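Local coordinates for protein 11S globulin isoform 1 (Cocos nucifera, PDB 5WPW) that serves as a hexameric 11S seed storage globulin of coconut, a nutrient reservoir and potential food allergen built from two cupin domains, at residues P80-S85 against H104-Q109; G70-V75 against Y124-N129; S247-Q252 against E276-L281; P60-I65 against V115-N120. The protein carries 2 engineered substitutions. All coordinates share one frame; numbering follows the deposited sequence.

Interaction 1: residues P80-S85 against H104-Q109; sequences PETFQS and HQKVYQ
The phenyl ring of Phe83 lies over the backbone of Lys106: CA of Lys106 stands over the centre of one ring face, 3.7 Å from the Phe83 centroid, a CH-pi contact. Lys106 CB reaches the ring at CE1 of Phe83 (3.5 Å), and Phe83 CE2 rests on Val107 CG2 at 3.8 Å. Val107 N is covered by the same ring face and has no hydrogen-bonding partner in the model. At the root of the side chain, Phe83 CB sits over the face of the His104 imidazole, 4.1 Å from its centroid, while the two ring planes meet obliquely at 54°. A chi1 of 54° turns the His104 ring back toward its own chain and puts ND1 2.6 Å from Gln105 O, to which it donates. NE2 bonds to Leu222 N, and with both nitrogens engaged the imidazole is fixed in rotation. Two backbone bonds close the antiparallel pair, Phe83 N to His104 O (3.1 Å) and His104 N to Phe83 O (2.9 Å). A water joins Pro80 O and Thr82 OG1 to Lys106 N, the last weakly; Thr82 OG1 also bonds Asp261 O of a second subunit, and Glu81 makes a salt bridge to Arg382 of a third. The contact lies at subunit interfaces, where the short ladder of strands 83-85 and 102-104 leads into strand 107-110, which pairs with strand 70-74.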
loop_
_atom_site.group_PDB
_atom_site.type_symbol
_atom_site.label_atom_id
_atom_site.label_comp_id
_atom_site.label_asym_id
_atom_site.label_seq_id
_atom_site.Cartn_x
_atom_site.Cartn_y
_atom_site.Cartn_z
ATOM N N PRO A 80 -5.358 23.117 11.484
ATOM C CA PRO A 80 -5.307 24.307 12.349
ATOM C C PRO A 80 -4.545 25.441 11.701
ATOM O O PRO A 80 -3.660 25.219 10.870
ATOM C CB PRO A 80 -4.577 23.814 13.609
ATOM C CG PRO A 80 -3.817 22.582 13.165
ATOM C CD PRO A 80 -4.628 21.976 12.056
ATOM N N GLU A 81 -4.912 26.676 12.094
ATOM C CA GLU A 81 -4.120 27.862 11.771
ATOM C C GLU A 81 -2.886 27.865 12.651
ATOM O O GLU A 81 -2.993 27.913 13.875
ATOM C CB GLU A 81 -4.925 29.138 11.991
ATOM C CG GLU A 81 -6.020 29.356 10.987
ATOM C CD GLU A 81 -7.195 28.450 11.256
ATOM O OE1 GLU A 81 -7.373 28.049 12.429
ATOM O OE2 GLU A 81 -7.928 28.116 10.296
ATOM N N THR A 82 -1.711 27.761 12.044
ATOM C CA THR A 82 -0.494 27.658 12.828
ATOM C C THR A 82 0.367 28.911 12.739
ATOM O O THR A 82 1.418 28.959 13.389
ATOM C CB THR A 82 0.331 26.451 12.398
ATOM O OG1 THR A 82 0.733 26.645 11.051
ATOM C CG2 THR A 82 -0.496 25.139 12.529
ATOM N N PHE A 83 -0.027 29.904 11.941
ATOM C CA PHE A 83 0.638 31.206 11.906
ATOM C C PHE A 83 -0.244 32.192 12.672
ATOM O O PHE A 83 -1.379 32.457 12.256
ATOM C CB PHE A 83 0.843 31.710 10.474
ATOM C CG PHE A 83 2.045 31.149 9.771
ATOM C CD1 PHE A 83 2.514 29.866 10.049
ATOM C CD2 PHE A 83 2.691 31.905 8.801
ATOM C CE1 PHE A 83 3.612 29.362 9.389
ATOM C CE2 PHE A 83 3.796 31.402 8.135
ATOM C CZ PHE A 83 4.256 30.120 8.430
ATOM N N GLN A 84 0.270 32.734 13.778
ATOM C CA GLN A 84 -0.583 33.546 14.640
ATOM C C GLN A 84 0.274 34.512 15.451
ATOM O O GLN A 84 1.432 34.233 15.766
ATOM C CB GLN A 84 -1.458 32.680 15.571
ATOM C CG GLN A 84 -0.823 31.367 16.068
ATOM C CD GLN A 84 -1.727 30.559 17.023
ATOM O OE1 GLN A 84 -1.270 30.104 18.074
ATOM N NE2 GLN A 84 -2.993 30.363 16.649
ATOM N N SER A 85 -0.323 35.654 15.789
ATOM C CA SER A 85 0.315 36.636 16.658
ATOM C C SER A 85 -0.745 37.259 17.550
ATOM O O SER A 85 -1.854 37.551 17.092
ATOM C CB SER A 85 1.046 37.726 15.865
ATOM O OG SER A 85 0.138 38.638 15.288
ATOM N N HIS A 104 -3.778 32.650 10.659
ATOM C CA HIS A 104 -4.130 32.049 9.385
ATOM C C HIS A 104 -3.256 30.823 9.195
ATOM O O HIS A 104 -2.397 30.510 10.029
ATOM C CB HIS A 104 -3.967 33.055 8.243
ATOM C CG HIS A 104 -2.613 33.695 8.186
ATOM N ND1 HIS A 104 -1.537 33.111 7.555
ATOM C CD2 HIS A 104 -2.168 34.882 8.666
ATOM C CE1 HIS A 104 -0.482 33.896 7.670
ATOM N NE2 HIS A 104 -0.842 34.984 8.332
ATOM N N GLN A 105 -3.487 30.122 8.091
ATOM C CA GLN A 105 -2.645 28.978 7.812
ATOM C C GLN A 105 -1.305 29.438 7.258
ATOM O O GLN A 105 -1.105 30.615 6.921
ATOM C CB GLN A 105 -3.328 28.006 6.854
ATOM C CG GLN A 105 -4.414 27.200 7.540
ATOM C CD GLN A 105 -4.907 26.063 6.677
ATOM O OE1 GLN A 105 -4.180 25.573 5.804
ATOM N NE2 GLN A 105 -6.136 25.620 6.924
ATOM N N LYS A 106 -0.386 28.475 7.185
ATOM C CA LYS A 106 0.997 28.753 6.821
ATOM C C LYS A 106 1.076 29.253 5.383
ATOM O O LYS A 106 0.320 28.821 4.514
ATOM C CB LYS A 106 1.834 27.486 7.000
ATOM C CG LYS A 106 1.220 26.261 6.333
ATOM C CD LYS A 106 1.962 24.964 6.682
ATOM C CE LYS A 106 1.482 24.374 8.016
ATOM N NZ LYS A 106 2.024 22.990 8.229
ATOM N N VAL A 107 1.995 30.180 5.126
ATOM C CA VAL A 107 2.098 30.757 3.807
ATOM C C VAL A 107 3.426 30.319 3.214
ATOM O O VAL A 107 4.402 30.069 3.931
ATOM C CB VAL A 107 1.951 32.285 3.868
ATOM C CG1 VAL A 107 0.553 32.629 4.408
ATOM C CG2 VAL A 107 3.013 32.852 4.761
ATOM N N TYR A 108 3.434 30.172 1.900
ATOM C CA TYR A 108 4.531 29.569 1.164
ATOM C C TYR A 108 5.190 30.634 0.299
ATOM O O TYR A 108 4.537 31.240 -0.556
ATOM C CB TYR A 108 4.013 28.421 0.305
ATOM C CG TYR A 108 3.220 27.402 1.086
ATOM C CD1 TYR A 108 3.847 26.304 1.652
ATOM C CD2 TYR A 108 1.839 27.513 1.231
ATOM C CE1 TYR A 108 3.135 25.353 2.351
ATOM C CE2 TYR A 108 1.111 26.560 1.943
ATOM C CZ TYR A 108 1.774 25.484 2.503
ATOM O OH TYR A 108 1.085 24.521 3.220
ATOM N N GLN A 109 6.479 30.848 0.502
ATOM C CA GLN A 109 7.201 31.863 -0.251
ATOM C C GLN A 109 7.892 31.201 -1.426
ATOM O O GLN A 109 8.684 30.279 -1.241
ATOM C CB GLN A 109 8.185 32.597 0.651
ATOM C CG GLN A 109 7.447 33.314 1.750
ATOM C CD GLN A 109 8.236 34.450 2.322
ATOM O OE1 GLN A 109 8.568 35.403 1.617
ATOM N NE2 GLN A 109 8.555 34.358 3.606
HETATM O O HOH W 1 -1.304 26.452 9.407
#

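Interaction 2: residues G70-V75 against Y124-N129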
loop_
_atom_site.group_PDB
_atom_site.type_symbol
_atom_site.label_atom_id
_atom_site.label_comp_id
_atom_site.label_asym_id
_atom_site.label_seq_id
_atom_site.Cartn_x
_atom_site.Cartn_y
_atom_site.Cartn_z
ATOM N N GLY A 70 7.216 35.708 -4.607
ATOM C CA GLY A 70 6.030 36.110 -3.881
ATOM C C GLY A 70 5.622 35.121 -2.809
ATOM O O GLY A 70 6.423 34.327 -2.315
ATOM N N ILE A 71 4.350 35.205 -2.452
ATOM C CA ILE A 71 3.770 34.478 -1.335
ATOM C C ILE A 71 2.589 33.700 -1.876
ATOM O O ILE A 71 1.781 34.246 -2.636
ATOM C CB ILE A 71 3.304 35.432 -0.210
ATOM C CG1 ILE A 71 4.490 36.105 0.469
ATOM C CG2 ILE A 71 2.474 34.680 0.822
ATOM C CD1 ILE A 71 4.118 36.711 1.800
ATOM N N VAL A 72 2.472 32.438 -1.478
ATOM C CA VAL A 72 1.336 31.616 -1.870
ATOM C C VAL A 72 0.641 31.094 -0.620
ATOM O O VAL A 72 1.287 30.744 0.374
ATOM C CB VAL A 72 1.764 30.449 -2.781
ATOM C CG1 VAL A 72 0.800 29.323 -2.650
ATOM C CG2 VAL A 72 1.807 30.903 -4.220
ATOM N N GLY A 73 -0.684 31.061 -0.669
ATOM C CA GLY A 73 -1.473 30.437 0.373
ATOM C C GLY A 73 -2.350 29.324 -0.171
ATOM O O GLY A 73 -3.068 29.488 -1.171
ATOM N N LEU A 74 -2.272 28.177 0.488
ATOM C CA LEU A 74 -3.094 27.017 0.189
ATOM C C LEU A 74 -3.821 26.648 1.467
ATOM O O LEU A 74 -3.184 26.340 2.487
ATOM C CB LEU A 74 -2.233 25.859 -0.297
ATOM C CG LEU A 74 -2.971 24.561 -0.562
ATOM C CD1 LEU A 74 -3.809 24.780 -1.772
ATOM C CD2 LEU A 74 -1.966 23.450 -0.799
ATOM N N VAL A 75 -5.133 26.695 1.432
ATOM C CA VAL A 75 -5.912 26.408 2.631
ATOM C C VAL A 75 -6.277 24.929 2.643
ATOM O O VAL A 75 -6.963 24.438 1.736
ATOM C CB VAL A 75 -7.161 27.289 2.707
ATOM C CG1 VAL A 75 -7.970 26.912 3.934
ATOM C CG2 VAL A 75 -6.764 28.768 2.735
ATOM N N TYR A 124 -6.838 28.571 -2.925
ATOM C CA TYR A 124 -5.476 28.973 -3.259
ATOM C C TYR A 124 -5.448 30.469 -3.565
ATOM O O TYR A 124 -6.351 30.968 -4.243
ATOM C CB TYR A 124 -5.022 28.190 -4.487
ATOM C CG TYR A 124 -3.729 28.593 -5.159
ATOM C CD1 TYR A 124 -2.511 28.204 -4.633
ATOM C CD2 TYR A 124 -3.731 29.305 -6.356
ATOM C CE1 TYR A 124 -1.320 28.537 -5.249
ATOM C CE2 TYR A 124 -2.534 29.644 -6.989
ATOM C CZ TYR A 124 -1.334 29.256 -6.422
ATOM O OH TYR A 124 -0.130 29.571 -7.018
ATOM N N TRP A 125 -4.407 31.172 -3.097
ATOM C CA TRP A 125 -4.192 32.575 -3.455
ATOM C C TRP A 125 -2.691 32.849 -3.569
ATOM O O TRP A 125 -1.859 32.107 -3.035
ATOM C CB TRP A 125 -4.873 33.534 -2.436
ATOM C CG TRP A 125 -4.408 33.380 -1.017
ATOM C CD1 TRP A 125 -5.008 32.628 -0.034
ATOM C CD2 TRP A 125 -3.276 34.003 -0.407
ATOM N NE1 TRP A 125 -4.305 32.737 1.137
ATOM C CE2 TRP A 125 -3.230 33.565 0.934
ATOM C CE3 TRP A 125 -2.275 34.875 -0.872
ATOM C CZ2 TRP A 125 -2.236 33.970 1.820
ATOM C CZ3 TRP A 125 -1.281 35.279 0.012
ATOM C CH2 TRP A 125 -1.267 34.823 1.343
ATOM N N CYS A 126 -2.356 33.954 -4.238
ATOM C CA CYS A 126 -0.992 34.211 -4.703
ATOM C C CYS A 126 -0.738 35.705 -4.679
ATOM O O CYS A 126 -1.501 36.446 -5.299
ATOM C CB CYS A 126 -0.804 33.705 -6.130
ATOM S SG CYS A 126 0.860 33.900 -6.759
ATOM N N TYR A 127 0.328 36.136 -4.008
ATOM C CA TYR A 127 0.632 37.568 -3.907
ATOM C C TYR A 127 2.072 37.843 -4.336
ATOM O O TYR A 127 3.010 37.185 -3.865
ATOM C CB TYR A 127 0.391 38.076 -2.486
ATOM C CG TYR A 127 0.838 39.525 -2.237
ATOM C CD1 TYR A 127 0.120 40.600 -2.760
ATOM C CD2 TYR A 127 1.970 39.804 -1.469
ATOM C CE1 TYR A 127 0.530 41.946 -2.523
ATOM C CE2 TYR A 127 2.398 41.141 -1.230
ATOM C CZ TYR A 127 1.669 42.198 -1.757
ATOM O OH TYR A 127 2.081 43.516 -1.511
ATOM N N ASN A 128 2.245 38.846 -5.197
ATOM C CA ASN A 128 3.559 39.257 -5.695
ATOM C C ASN A 128 4.113 40.355 -4.799
ATOM O O ASN A 128 3.666 41.497 -4.872
ATOM C CB ASN A 128 3.444 39.737 -7.141
ATOM C CG ASN A 128 4.782 40.171 -7.734
ATOM O OD1 ASN A 128 5.835 40.085 -7.089
ATOM N ND2 ASN A 128 4.742 40.608 -8.975
ATOM N N ASN A 129 5.093 40.018 -3.963
ATOM C CA ASN A 129 5.692 40.992 -3.062
ATOM C C ASN A 129 7.074 41.447 -3.509
ATOM O O ASN A 129 7.788 42.081 -2.728
ATOM C CB ASN A 129 5.770 40.428 -1.648
ATOM C CG ASN A 129 6.665 39.223 -1.559
ATOM O OD1 ASN A 129 7.198 38.735 -2.559
ATOM N ND2 ASN A 129 6.831 38.727 -0.362
#
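Strands 70-74 and 124-127 run antiparallel, their axes 4.7 Å apart at 170°, and the hydrogen-bonded pairs Ile71-Tyr127 and Gly73-Trp125 alternate with the non-hydrogen-bonded pairs Val72-Cys126 and Leu74-Tyr124. Each of the first two pairs is joined by both of its possible backbone bonds; Gly73 N to Trp125 O, at 2.8 Å, is nearly straight at the hydrogen. Trp125 carries CG between its backbone N and carbonyl carbon (chi1 59°), swinging the indole across onto the partner strand. There Gly73, with no side chain in the way, puts its CA over the indole face, toward the rim, 3.8 Å from the centroid of the Trp125 five-membered ring. The benzo end of the same ring system runs beside Ile71, with Trp125 CH2 at 3.8 Å from Ile71 CG2. On the other face of the sheet Val72 splits its branches: CG1 approaches Tyr124 CE1 closely at 3.4 Å, and CG2 lies 4.0 Å from Cys126 SG. Val72, Leu74 and Tyr124 meet Leu116 and Val118 of the facing sheet, whereas Trp125 packs on Leu51 and on Pro385 of a third subunit. Such a division, with an apolar layer turned inward between two antiparallel sheets, is that of the cupin jelly-roll barrel, here the N-terminal one.

Interaction 3: residues S247-Q252 against E276-L281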
loop_
_atom_site.group_PDB
_atom_site.type_symbol
_atom_site.label_atom_id
_atom_site.label_comp_id
_atom_site.label_asym_id
_atom_site.label_seq_id
_atom_site.Cartn_x
_atom_site.Cartn_y
_atom_site.Cartn_z
ATOM N N SER A 247 1.009 19.239 7.064
ATOM C CA SER A 247 2.340 19.765 6.814
ATOM C C SER A 247 2.942 19.213 5.530
ATOM O O SER A 247 4.167 19.143 5.413
ATOM C CB SER A 247 3.255 19.472 8.008
ATOM O OG SER A 247 2.665 19.944 9.204
ATOM N N MET A 248 2.109 18.802 4.574
ATOM C CA MET A 248 2.615 18.341 3.280
ATOM C C MET A 248 3.371 19.468 2.581
ATOM O O MET A 248 2.893 20.607 2.525
ATOM C CB MET A 248 1.464 17.907 2.377
ATOM C CG MET A 248 0.816 16.597 2.674
ATOM S SD MET A 248 -0.224 16.234 1.246
ATOM C CE MET A 248 -1.558 17.408 1.505
ATOM N N LYS A 249 4.531 19.153 2.018
ATOM C CA LYS A 249 5.209 20.123 1.182
ATOM C C LYS A 249 4.439 20.225 -0.128
ATOM O O LYS A 249 4.034 19.208 -0.690
ATOM C CB LYS A 249 6.666 19.706 0.939
ATOM C CG LYS A 249 7.501 20.754 0.206
ATOM C CD LYS A 249 8.931 20.259 -0.087
ATOM C CE LYS A 249 8.940 18.785 -0.469
ATOM N NZ LYS A 249 9.767 18.433 -1.677
ATOM N N ILE A 250 4.195 21.448 -0.598
ATOM C CA ILE A 250 3.467 21.677 -1.844
ATOM C C ILE A 250 4.321 22.329 -2.907
ATOM O O ILE A 250 3.815 22.616 -4.001
ATOM C CB ILE A 250 2.198 22.526 -1.619
ATOM C CG1 ILE A 250 2.558 23.864 -0.983
ATOM C CG2 ILE A 250 1.174 21.764 -0.795
ATOM C CD1 ILE A 250 1.905 25.045 -1.666
ATOM N N LYS A 251 5.577 22.616 -2.608
ATOM C CA LYS A 251 6.410 23.427 -3.478
ATOM C C LYS A 251 7.783 22.782 -3.552
ATOM O O LYS A 251 8.291 22.268 -2.545
ATOM C CB LYS A 251 6.516 24.858 -2.939
ATOM C CG LYS A 251 7.594 25.718 -3.593
ATOM C CD LYS A 251 7.585 27.124 -2.966
ATOM C CE LYS A 251 8.925 27.458 -2.324
ATOM N NZ LYS A 251 9.119 26.920 -0.942
ATOM N N GLN A 252 8.372 22.797 -4.741
ATOM C CA GLN A 252 9.735 22.306 -4.915
ATOM C C GLN A 252 10.389 23.056 -6.060
ATOM O O GLN A 252 9.784 23.229 -7.122
ATOM C CB GLN A 252 9.758 20.800 -5.197
ATOM C CG GLN A 252 11.112 20.325 -5.680
ATOM C CD GLN A 252 11.854 19.525 -4.645
ATOM O OE1 GLN A 252 11.484 19.507 -3.474
ATOM N NE2 GLN A 252 12.906 18.833 -5.078
ATOM N N GLU A 276 9.063 10.844 -5.924
ATOM C CA GLU A 276 10.286 10.494 -5.210
ATOM C C GLU A 276 11.024 11.721 -4.696
ATOM O O GLU A 276 11.958 11.572 -3.902
ATOM C CB GLU A 276 11.236 9.678 -6.098
ATOM C CG GLU A 276 10.571 8.635 -6.935
ATOM C CD GLU A 276 10.601 7.271 -6.281
ATOM O OE1 GLU A 276 10.976 7.198 -5.093
ATOM O OE2 GLU A 276 10.249 6.268 -6.963
ATOM N N LYS A 277 10.608 12.912 -5.111
ATOM C CA LYS A 277 11.071 14.172 -4.542
ATOM C C LYS A 277 10.001 14.913 -3.759
ATOM O O LYS A 277 10.300 15.475 -2.711
ATOM C CB LYS A 277 11.591 15.090 -5.656
ATOM C CG LYS A 277 12.806 14.507 -6.350
ATOM C CD LYS A 277 13.520 15.537 -7.185
ATOM C CE LYS A 277 14.629 14.877 -7.992
ATOM N NZ LYS A 277 15.343 15.881 -8.846
ATOM N N LEU A 278 8.763 14.924 -4.248
ATOM C CA LEU A 278 7.693 15.758 -3.697
ATOM C C LEU A 278 6.496 14.847 -3.467
ATOM O O LEU A 278 5.795 14.492 -4.428
ATOM C CB LEU A 278 7.341 16.895 -4.641
ATOM C CG LEU A 278 6.173 17.800 -4.236
ATOM C CD1 LEU A 278 6.509 18.459 -2.931
ATOM C CD2 LEU A 278 5.851 18.826 -5.336
ATOM N N PRO A 279 6.230 14.456 -2.227
ATOM C CA PRO A 279 5.278 13.354 -1.999
ATOM C C PRO A 279 3.895 13.594 -2.559
ATOM O O PRO A 279 3.288 12.649 -3.069
ATOM C CB PRO A 279 5.258 13.240 -0.469
ATOM C CG PRO A 279 6.575 13.756 -0.050
ATOM C CD PRO A 279 6.940 14.838 -0.999
ATOM N N ILE A 280 3.384 14.828 -2.500
ATOM C CA ILE A 280 1.998 15.082 -2.884
ATOM C C ILE A 280 1.734 14.710 -4.336
ATOM O O ILE A 280 0.589 14.443 -4.708
ATOM C CB ILE A 280 1.610 16.558 -2.620
ATOM C CG1 ILE A 280 0.086 16.717 -2.702
ATOM C CG2 ILE A 280 2.310 17.516 -3.607
ATOM C CD1 ILE A 280 -0.418 18.100 -2.377
ATOM N N LEU A 281 2.781 14.637 -5.165
ATOM C CA LEU A 281 2.564 14.365 -6.573
ATOM C C LEU A 281 1.960 12.987 -6.794
ATOM O O LEU A 281 1.371 12.756 -7.849
ATOM C CB LEU A 281 3.880 14.475 -7.355
ATOM C CG LEU A 281 4.507 15.873 -7.346
ATOM C CD1 LEU A 281 5.698 16.003 -8.292
ATOM C CD2 LEU A 281 3.441 16.886 -7.695
HETATM O O HOH W 2 4.327 16.619 -0.389
#
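The Gln252 side chain, ending in its flat carboxamide, crosses that of Lys277 at about a right angle, Gln252 NE2 lying 4.0 Å from Lys277 CD, while Gln252 OE1 accepts Lys249 NZ at 2.7 Å from a position tilted 33° from the carbonyl plane. The same ammonium reaches the Lys277 carbonyl from above its plane, Lys249 NZ to Lys277 O being 3.2 Å. These groups lie where the two halves of the bicupin fold join: 247-252 leads into strand 251-253 at the edge of the N-terminal sheet, and 276-281 belongs to the C-terminal cupin, with a type I turn from Leu278 to Leu281 opening helix 281-284. Lys277 O is also bonded by Lys249 NZ of a second subunit, tying this junction into the assembly; Lys277 NZ goes to Asp261. Under the Lys249 chain sits Leu278, whose CD1 lies tightly against Lys249 CE (3.5 Å) and at 3.4 Å from Lys249 O. Bends about CG-CD and CD-CE carry NZ past this methyl group to its two acceptors. Met248 crosses Ile280, SD of Met248 touching Ile280 CG1 at 4.0 Å. One water closes the remaining polar link, donating to Lys249 O at 2.6 Å and accepting from Ile280 N at 2.9 Å.

Interaction 4: residues P60-I65 against V115-N120; sequences PRLVYI and VLAVPN
Arg61 and Val118 exchange backbone bonds across antiparallel strands 61-65 and 115-118: Arg61 N to Val118 O is 3.2 Å, Val118 N to Arg61 O 3.1 Å. The next hydrogen-bonded pair is tighter, Val63 N to Leu116 O at 2.7 Å and Leu116 N to Val63 O at 2.8 Å, both donors lying in the carbonyl plane. Val118 O probably has a further partner, a water 2.7 Å away that accepts from Arg61 NE. A second water accepts from Arg61 NH2 and probably bonds Pro119 O. Both waters sit at the guanidinium edge, in its plane, and the Arg61 chain, bent at chi3 (86°), runs alongside Val118 to meet them. Backbone groups of Leu62 and Tyr64 bond instead to Val139 and Ile137 of strand 134-140; the buried Asn120 N finds no partner in the model. Of the side chains, Ile65 CD1 meets Leu116 CD1, and on the face opposite Val63 Leu62 CD2 packs on Ala117 CB at 3.7 Å, while Tyr64 presents its ring edge to a Val115 methyl. This is one antiparallel ladder of the N-terminal cupin barrel, its Leu62 and Ala117 face covered by helix 281-284 of the C-terminal cupin, as in the bicupin 11S globulins.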
loop_
_atom_site.group_PDB
_atom_site.type_symbol
_atom_site.label_atom_id
_atom_site.label_comp_id
_atom_site.label_asym_id
_atom_site.label_seq_id
_atom_site.Cartn_x
_atom_site.Cartn_y
_atom_site.Cartn_z
ATOM N N PRO A 60 -6.703 18.951 -10.321
ATOM C CA PRO A 60 -5.393 19.210 -9.715
ATOM C C PRO A 60 -4.502 19.892 -10.739
ATOM O O PRO A 60 -4.714 19.771 -11.949
ATOM C CB PRO A 60 -4.878 17.817 -9.346
ATOM C CG PRO A 60 -5.530 16.904 -10.365
ATOM C CD PRO A 60 -6.905 17.519 -10.626
ATOM N N ARG A 61 -3.522 20.646 -10.244
ATOM C CA ARG A 61 -2.646 21.418 -11.130
ATOM C C ARG A 61 -1.214 21.469 -10.621
ATOM O O ARG A 61 -0.941 21.264 -9.439
ATOM C CB ARG A 61 -3.185 22.844 -11.313
ATOM C CG ARG A 61 -2.709 23.808 -10.291
ATOM C CD ARG A 61 -3.481 25.104 -10.389
ATOM N NE ARG A 61 -4.701 25.024 -9.606
ATOM C CZ ARG A 61 -5.451 26.069 -9.303
ATOM N NH1 ARG A 61 -5.090 27.280 -9.719
ATOM N NH2 ARG A 61 -6.541 25.905 -8.574
ATOM N N LEU A 62 -0.283 21.733 -11.554
ATOM C CA LEU A 62 1.082 22.119 -11.251
ATOM C C LEU A 62 1.281 23.512 -11.820
ATOM O O LEU A 62 0.854 23.773 -12.950
ATOM C CB LEU A 62 2.119 21.186 -11.890
ATOM C CG LEU A 62 2.178 19.747 -11.395
ATOM C CD1 LEU A 62 3.462 19.120 -11.915
ATOM C CD2 LEU A 62 2.112 19.713 -9.882
ATOM N N VAL A 63 1.842 24.405 -11.007
ATOM C CA VAL A 63 2.199 25.763 -11.410
ATOM C C VAL A 63 3.715 25.848 -11.494
ATOM O O VAL A 63 4.410 25.447 -10.554
ATOM C CB VAL A 63 1.655 26.803 -10.416
ATOM C CG1 VAL A 63 1.952 28.214 -10.927
ATOM C CG2 VAL A 63 0.163 26.584 -10.180
ATOM N N TYR A 64 4.240 26.354 -12.604
ATOM C CA TYR A 64 5.667 26.635 -12.691
ATOM C C TYR A 64 5.886 28.143 -12.673
ATOM O O TYR A 64 5.315 28.853 -13.503
ATOM C CB TYR A 64 6.301 26.046 -13.958
ATOM C CG TYR A 64 7.795 26.321 -14.060
ATOM C CD1 TYR A 64 8.709 25.687 -13.214
ATOM C CD2 TYR A 64 8.291 27.206 -15.006
ATOM C CE1 TYR A 64 10.080 25.942 -13.309
ATOM C CE2 TYR A 64 9.650 27.466 -15.108
ATOM C CZ TYR A 64 10.532 26.837 -14.257
ATOM O OH TYR A 64 11.873 27.103 -14.367
ATOM N N ILE A 65 6.725 28.614 -11.749
ATOM C CA ILE A 65 7.072 30.038 -11.643
ATOM C C ILE A 65 8.193 30.310 -12.650
ATOM O O ILE A 65 9.357 29.999 -12.397
ATOM C CB ILE A 65 7.483 30.432 -10.224
ATOM C CG1 ILE A 65 6.439 30.002 -9.187
ATOM C CG2 ILE A 65 7.705 31.990 -10.114
ATOM C CD1 ILE A 65 5.121 30.527 -9.465
ATOM N N VAL A 115 8.077 24.858 -8.515
ATOM C CA VAL A 115 6.872 24.158 -8.938
ATOM C C VAL A 115 5.966 24.068 -7.727
ATOM O O VAL A 115 6.409 23.638 -6.653
ATOM C CB VAL A 115 7.160 22.747 -9.479
ATOM C CG1 VAL A 115 5.854 22.086 -9.751
ATOM C CG2 VAL A 115 7.976 22.818 -10.751
ATOM N N LEU A 116 4.719 24.503 -7.887
ATOM C CA LEU A 116 3.697 24.406 -6.851
ATOM C C LEU A 116 2.619 23.429 -7.296
ATOM O O LEU A 116 2.173 23.475 -8.445
ATOM C CB LEU A 116 3.061 25.767 -6.585
ATOM C CG LEU A 116 4.047 26.793 -6.052
ATOM C CD1 LEU A 116 4.071 28.031 -6.935
ATOM C CD2 LEU A 116 3.637 27.120 -4.639
ATOM N N ALA A 117 2.202 22.553 -6.379
ATOM C CA ALA A 117 1.151 21.560 -6.629
ATOM C C ALA A 117 -0.077 21.932 -5.805
ATOM O O ALA A 117 -0.005 21.989 -4.569
ATOM C CB ALA A 117 1.610 20.151 -6.266
ATOM N N VAL A 118 -1.194 22.175 -6.484
ATOM C CA VAL A 118 -2.461 22.519 -5.843
ATOM C C VAL A 118 -3.514 21.436 -6.083
ATOM O O VAL A 118 -4.035 21.340 -7.197
ATOM C CB VAL A 118 -2.955 23.877 -6.371
ATOM C CG1 VAL A 118 -4.253 24.259 -5.715
ATOM C CG2 VAL A 118 -1.907 24.943 -6.144
ATOM N N PRO A 119 -3.883 20.637 -5.074
ATOM C CA PRO A 119 -4.965 19.653 -5.245
ATOM C C PRO A 119 -6.279 20.300 -5.651
ATOM O O PRO A 119 -6.586 21.424 -5.267
ATOM C CB PRO A 119 -5.108 19.019 -3.852
ATOM C CG PRO A 119 -3.911 19.491 -3.060
ATOM C CD PRO A 119 -3.445 20.757 -3.677
ATOM N N ASN A 120 -7.092 19.553 -6.384
ATOM C CA ASN A 120 -8.419 20.075 -6.689
ATOM C C ASN A 120 -9.189 20.342 -5.399
ATOM O O ASN A 120 -8.967 19.695 -4.373
ATOM C CB ASN A 120 -9.190 19.084 -7.529
ATOM C CG ASN A 120 -9.255 17.759 -6.862
ATOM O OD1 ASN A 120 -8.215 17.167 -6.571
ATOM N ND2 ASN A 120 -10.462 17.305 -6.543
HETATM O O HOH W 3 -8.084 23.978 -6.468
HETATM O O HOH W 4 -6.124 22.727 -8.320
#

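Interactions 2 and 4 build the N-terminal barrel from its two sheets: both are regular antiparallel ladders with two full pairs of backbone bonds, and their apolar side chains meet between the sheets. Interaction 4 lies deepest, its centre about 6 Å from that of the chain; interaction 1, its centre about 25 Å from the same point, is peripheral in the chain yet buried by neighbouring subunits. Interaction 1 joins interaction 2 through the probable backbone bond of Val72 N to Tyr108 O. Interaction 3 extends the sheet of interaction 4, Ile250 and Gln252 bonding through their backbones to Ala117 and Val115. An aromatic face covers backbone carbon in interactions 1 and 2, water-bridged arginine marks interaction 4, and a lysine-to-carbonyl bond and a bridging water mark interaction 3, at the cupin-cupin junction.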